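Local coordinates for protein DUF199/WhiA (Thermotoga maritima, PDB 3HYI) that probably takes part in cell division and chromosome segregation, joining a degenerate LAGLIDADG homing endonuclease domain to a DNA-binding helix-turn-helix domain, at residues 236-241 with 289-294; 109-114 with 148-153. One frame throughout, in Å; residues are numbered along the deposited sequence.

Interaction 1 of 2, residues 236-241 with 289-294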
# COMPACT_ATOMS: atom_id res chain seq x y z
N LYS A 236 49.52 28.12 -13.42
CA LYS A 236 50.54 28.53 -12.46
C LYS A 236 51.91 28.57 -13.12
O LYS A 236 52.67 29.52 -12.93
CB LYS A 236 50.56 27.58 -11.26
CG LYS A 236 51.64 27.89 -10.24
CD LYS A 236 51.46 27.08 -8.96
CE LYS A 236 52.70 27.17 -8.09
NZ LYS A 236 52.41 26.79 -6.67
N GLU A 237 52.21 27.53 -13.90
CA GLU A 237 53.48 27.43 -14.60
C GLU A 237 53.65 28.50 -15.69
O GLU A 237 54.71 29.10 -15.80
CB GLU A 237 53.62 26.03 -15.23
CG GLU A 237 54.92 25.82 -15.99
N ASN A 238 52.58 28.73 -16.46
CA ASN A 238 52.67 29.53 -17.70
C ASN A 238 52.33 31.02 -17.59
O ASN A 238 52.91 31.83 -18.30
CB ASN A 238 51.82 28.87 -18.79
CG ASN A 238 52.41 27.57 -19.28
OD1 ASN A 238 53.33 27.56 -20.11
ND2 ASN A 238 51.90 26.45 -18.78
N MET A 239 51.38 31.37 -16.73
CA MET A 239 51.00 32.78 -16.53
C MET A 239 50.96 33.25 -15.07
O MET A 239 50.98 34.45 -14.81
CB MET A 239 49.65 33.08 -17.19
CG MET A 239 48.46 32.31 -16.63
SD MET A 239 46.88 32.87 -17.31
CE MET A 239 46.53 34.26 -16.24
N GLY A 240 50.90 32.31 -14.13
CA GLY A 240 50.79 32.64 -12.71
C GLY A 240 49.34 32.83 -12.30
O GLY A 240 48.57 33.49 -13.00
N LEU A 241 48.99 32.25 -11.16
CA LEU A 241 47.62 32.32 -10.63
C LEU A 241 47.27 33.73 -10.18
O LEU A 241 46.11 34.13 -10.22
CB LEU A 241 47.45 31.36 -9.45
CG LEU A 241 47.73 29.89 -9.74
CD1 LEU A 241 47.50 29.07 -8.48
CD2 LEU A 241 46.85 29.38 -10.89
N GLU A 289 43.48 25.43 -21.43
CA GLU A 289 43.59 24.78 -22.74
C GLU A 289 44.63 25.46 -23.64
O GLU A 289 45.23 24.82 -24.51
CB GLU A 289 42.23 24.75 -23.46
CG GLU A 289 41.27 23.70 -22.93
CD GLU A 289 39.89 23.77 -23.56
OE1 GLU A 289 39.79 24.12 -24.76
OE2 GLU A 289 38.90 23.47 -22.85
N ARG A 290 44.79 26.76 -23.43
CA ARG A 290 45.93 27.55 -23.92
C ARG A 290 47.25 26.79 -23.87
O ARG A 290 47.98 26.72 -24.87
CB ARG A 290 46.08 28.78 -23.02
CG ARG A 290 46.26 30.09 -23.74
CD ARG A 290 45.88 31.25 -22.83
NE ARG A 290 44.44 31.29 -22.57
CZ ARG A 290 43.78 32.36 -22.13
NH1 ARG A 290 44.41 33.51 -21.89
NH2 ARG A 290 42.47 32.29 -21.93
N PHE A 291 47.55 26.24 -22.70
CA PHE A 291 48.91 25.83 -22.34
C PHE A 291 49.18 24.33 -22.45
O PHE A 291 50.34 23.92 -22.51
CB PHE A 291 49.20 26.27 -20.90
CG PHE A 291 48.94 27.73 -20.65
CD1 PHE A 291 49.58 28.70 -21.41
CD2 PHE A 291 48.07 28.13 -19.65
CE1 PHE A 291 49.35 30.05 -21.18
CE2 PHE A 291 47.83 29.48 -19.42
CZ PHE A 291 48.47 30.44 -20.18
N GLY A 292 48.13 23.52 -22.45
CA GLY A 292 48.30 22.07 -22.52
C GLY A 292 47.00 21.29 -22.43
O GLY A 292 45.91 21.86 -22.33
N ASP A 293 47.14 19.96 -22.46
CA ASP A 293 46.00 19.05 -22.44
C ASP A 293 45.37 19.02 -21.05
O ASP A 293 46.05 18.73 -20.06
CB ASP A 293 46.46 17.63 -22.83
CG ASP A 293 45.31 16.64 -22.87
OD1 ASP A 293 44.49 16.72 -23.81
OD2 ASP A 293 45.23 15.77 -21.97
N VAL A 294 44.08 19.34 -20.97
CA VAL A 294 43.34 19.35 -19.70
C VAL A 294 41.87 18.97 -19.91
O VAL A 294 41.56 18.07 -20.69
CB VAL A 294 43.41 20.73 -19.00
CG1 VAL A 294 44.77 21.35 -19.16
CG2 VAL A 294 42.35 21.67 -19.58

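Interaction 2 of 2, residues 109-114 with 148-153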
# COMPACT_ATOMS: atom_id res chain seq x y z
N ALA A 109 -14.26 -24.45 5.18
CA ALA A 109 -15.31 -24.11 4.22
C ALA A 109 -16.34 -23.17 4.87
O ALA A 109 -16.69 -22.14 4.30
CB ALA A 109 -15.99 -25.37 3.71
N LEU A 110 -16.81 -23.52 6.06
CA LEU A 110 -17.74 -22.67 6.80
C LEU A 110 -17.12 -21.32 7.14
O LEU A 110 -17.77 -20.28 7.02
CB LEU A 110 -18.20 -23.36 8.09
CG LEU A 110 -18.97 -24.67 7.94
CD1 LEU A 110 -19.18 -25.34 9.30
CD2 LEU A 110 -20.30 -24.44 7.24
N PHE A 111 -15.85 -21.34 7.53
CA PHE A 111 -15.14 -20.12 7.92
C PHE A 111 -14.94 -19.15 6.75
O PHE A 111 -15.05 -17.94 6.92
CB PHE A 111 -13.80 -20.46 8.56
CG PHE A 111 -13.02 -19.25 8.99
CD1 PHE A 111 -13.50 -18.42 9.98
CD2 PHE A 111 -11.80 -18.95 8.38
CE1 PHE A 111 -12.78 -17.30 10.38
CE2 PHE A 111 -11.08 -17.83 8.78
CZ PHE A 111 -11.57 -17.01 9.78
N VAL A 112 -14.63 -19.69 5.57
CA VAL A 112 -14.44 -18.86 4.38
C VAL A 112 -15.73 -18.13 3.99
O VAL A 112 -15.70 -16.96 3.61
CB VAL A 112 -13.92 -19.68 3.19
CG1 VAL A 112 -14.04 -18.90 1.89
CG2 VAL A 112 -12.49 -20.09 3.43
N SER A 113 -16.85 -18.83 4.10
CA SER A 113 -18.16 -18.25 3.82
C SER A 113 -18.53 -17.18 4.85
O SER A 113 -19.09 -16.14 4.50
CB SER A 113 -19.23 -19.34 3.79
OG SER A 113 -19.01 -20.22 2.70
N PHE A 114 -18.22 -17.45 6.12
CA PHE A 114 -18.41 -16.48 7.20
C PHE A 114 -17.58 -15.22 6.95
O PHE A 114 -18.08 -14.10 7.12
CB PHE A 114 -18.03 -17.12 8.54
CG PHE A 114 -18.24 -16.23 9.74
CD1 PHE A 114 -19.52 -15.88 10.15
CD2 PHE A 114 -17.15 -15.77 10.47
CE1 PHE A 114 -19.71 -15.07 11.27
CE2 PHE A 114 -17.34 -14.96 11.59
CZ PHE A 114 -18.62 -14.61 11.98
N ARG A 148 -9.93 -13.71 14.12
CA ARG A 148 -8.49 -13.46 14.01
C ARG A 148 -7.66 -14.72 14.23
O ARG A 148 -6.63 -14.90 13.58
CB ARG A 148 -8.07 -12.38 15.01
CG ARG A 148 -6.61 -11.97 14.90
N LYS A 149 -8.11 -15.58 15.14
CA LYS A 149 -7.42 -16.84 15.42
C LYS A 149 -7.56 -17.83 14.26
O LYS A 149 -6.59 -18.51 13.90
CB LYS A 149 -7.97 -17.48 16.70
CG LYS A 149 -7.17 -18.69 17.18
N SER A 150 -8.75 -17.90 13.67
CA SER A 150 -9.02 -18.81 12.55
C SER A 150 -8.31 -18.36 11.27
O SER A 150 -7.88 -19.20 10.48
CB SER A 150 -10.52 -18.95 12.31
OG SER A 150 -11.12 -19.77 13.29
N LEU A 151 -8.18 -17.05 11.09
CA LEU A 151 -7.40 -16.51 9.97
C LEU A 151 -5.95 -17.00 10.03
O LEU A 151 -5.35 -17.30 9.00
CB LEU A 151 -7.42 -14.97 9.97
CG LEU A 151 -8.67 -14.32 9.37
CD1 LEU A 151 -8.66 -12.81 9.62
CD2 LEU A 151 -8.77 -14.63 7.88
N LYS A 152 -5.41 -17.07 11.24
CA LYS A 152 -4.05 -17.54 11.47
C LYS A 152 -3.93 -19.06 11.32
O LYS A 152 -3.05 -19.55 10.60
CB LYS A 152 -3.57 -17.13 12.87
N ASP A 153 -4.81 -19.80 11.99
CA ASP A 153 -4.79 -21.26 11.95
C ASP A 153 -4.95 -21.82 10.53
O ASP A 153 -4.18 -22.68 10.11
CB ASP A 153 -5.89 -21.85 12.85
CG ASP A 153 -5.67 -21.57 14.33
OD1 ASP A 153 -6.67 -21.51 15.07
OD2 ASP A 153 -4.50 -21.41 14.75

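Interaction 1 of 2, residues 236-241 with 289-294
Asn238, in the last turn of helix 207-238, stacks on the ring of Phe291, which follows helix 274-288 in the predicted helix-turn-helix region of the C-terminal domain. The larger share of the first segment's contact is Asn238's. The amide of Asn238 and the ring lie only 7° from parallel, and CB of Asn238 sits over the ring face, 3.5 Å from the Phe291 centroid, as a CH-pi contact. The amide itself is shifted toward the stem of the aromatic side chain, with Asn238 ND2 3.4 Å from Phe291 CB; the hydrogen bond from ND2 to Leu234 O in the preceding helical turn helps fix its rotation. On the opposite face, Arg290 CB lies over the centre of the ring, which is thus sandwiched between two aliphatic carbons.

Sulfur and apolar contacts come from Met239, whose chain crosses Phe291 at about a right angle. Its SD lies at the ring edge, 5.2 Å from the Phe291 centroid, a Met-aromatic contact. An alanine in place of Phe291 would probably leave the Asn238 amide without its stacking partner and Met239 without its aromatic neighbour. With CG between its backbone N and carbonyl carbon (chi1 63°), Met239 brings CG to 4.0 Å from Phe291 CZ.

Interaction 2 of 2, residues 109-114 with 148-153
Phe111 reaches from helix 108-122 to helix 141-155 and makes all of the direct side-chain contact between residues 109-114 and 148-153. Ahead of it in sequence, the backbone of Leu110 ties the helix to its surroundings: its N donates a hydrogen bond to Asp107 OD2 and its O accepts a hydrogen bond from Ser30 OG of helix 25-39. At Phe111, CG lies opposite the backbone N (chi1 -180°), which carries the ring across to Ser150. Ser150 CB approaches over one face, offset toward the rim, and lies 3.5 Å from the Phe111 centroid, 20° off the ring normal. This is a CH-pi contact, with CB as close as 3.4 Å to Phe111 CZ. The serine hydroxyl has its own partner, a weak hydrogen bond from OG to Leu146 O one turn earlier. Leu151 meets the far end of the ring, its CG in the ring plane at the edge and 4.0 Å from Phe111 CZ. Further along, Phe114 packs on Thr143 and Thr147 of the same partner helix and meets Phe105 edge-to-face. Phe111 thus packs between successive helices, linked by strands 123-125 and 134-138, in the alpha-beta-beta-alpha-beta-beta-alpha order of the LAGLIDADG fold.

Interaction 2 precedes interaction 1 along the chain, and the two lie on opposite sides of its centre, with about 80 Å between their own centres and about 66 Å between nearest atoms. They therefore do not touch, and each belongs to a different part of this elongated protein. Interaction 2 is buried in the LAGLIDADG-like region, about 24 Å from the chain centre, whereas interaction 1 is a surface contact about 58 Å from it, in the C-terminal domain, where residues 289-294 lie at the end of the predicted helix-turn-helix motif. In both, a single phenylalanine receives a CB over its ring face.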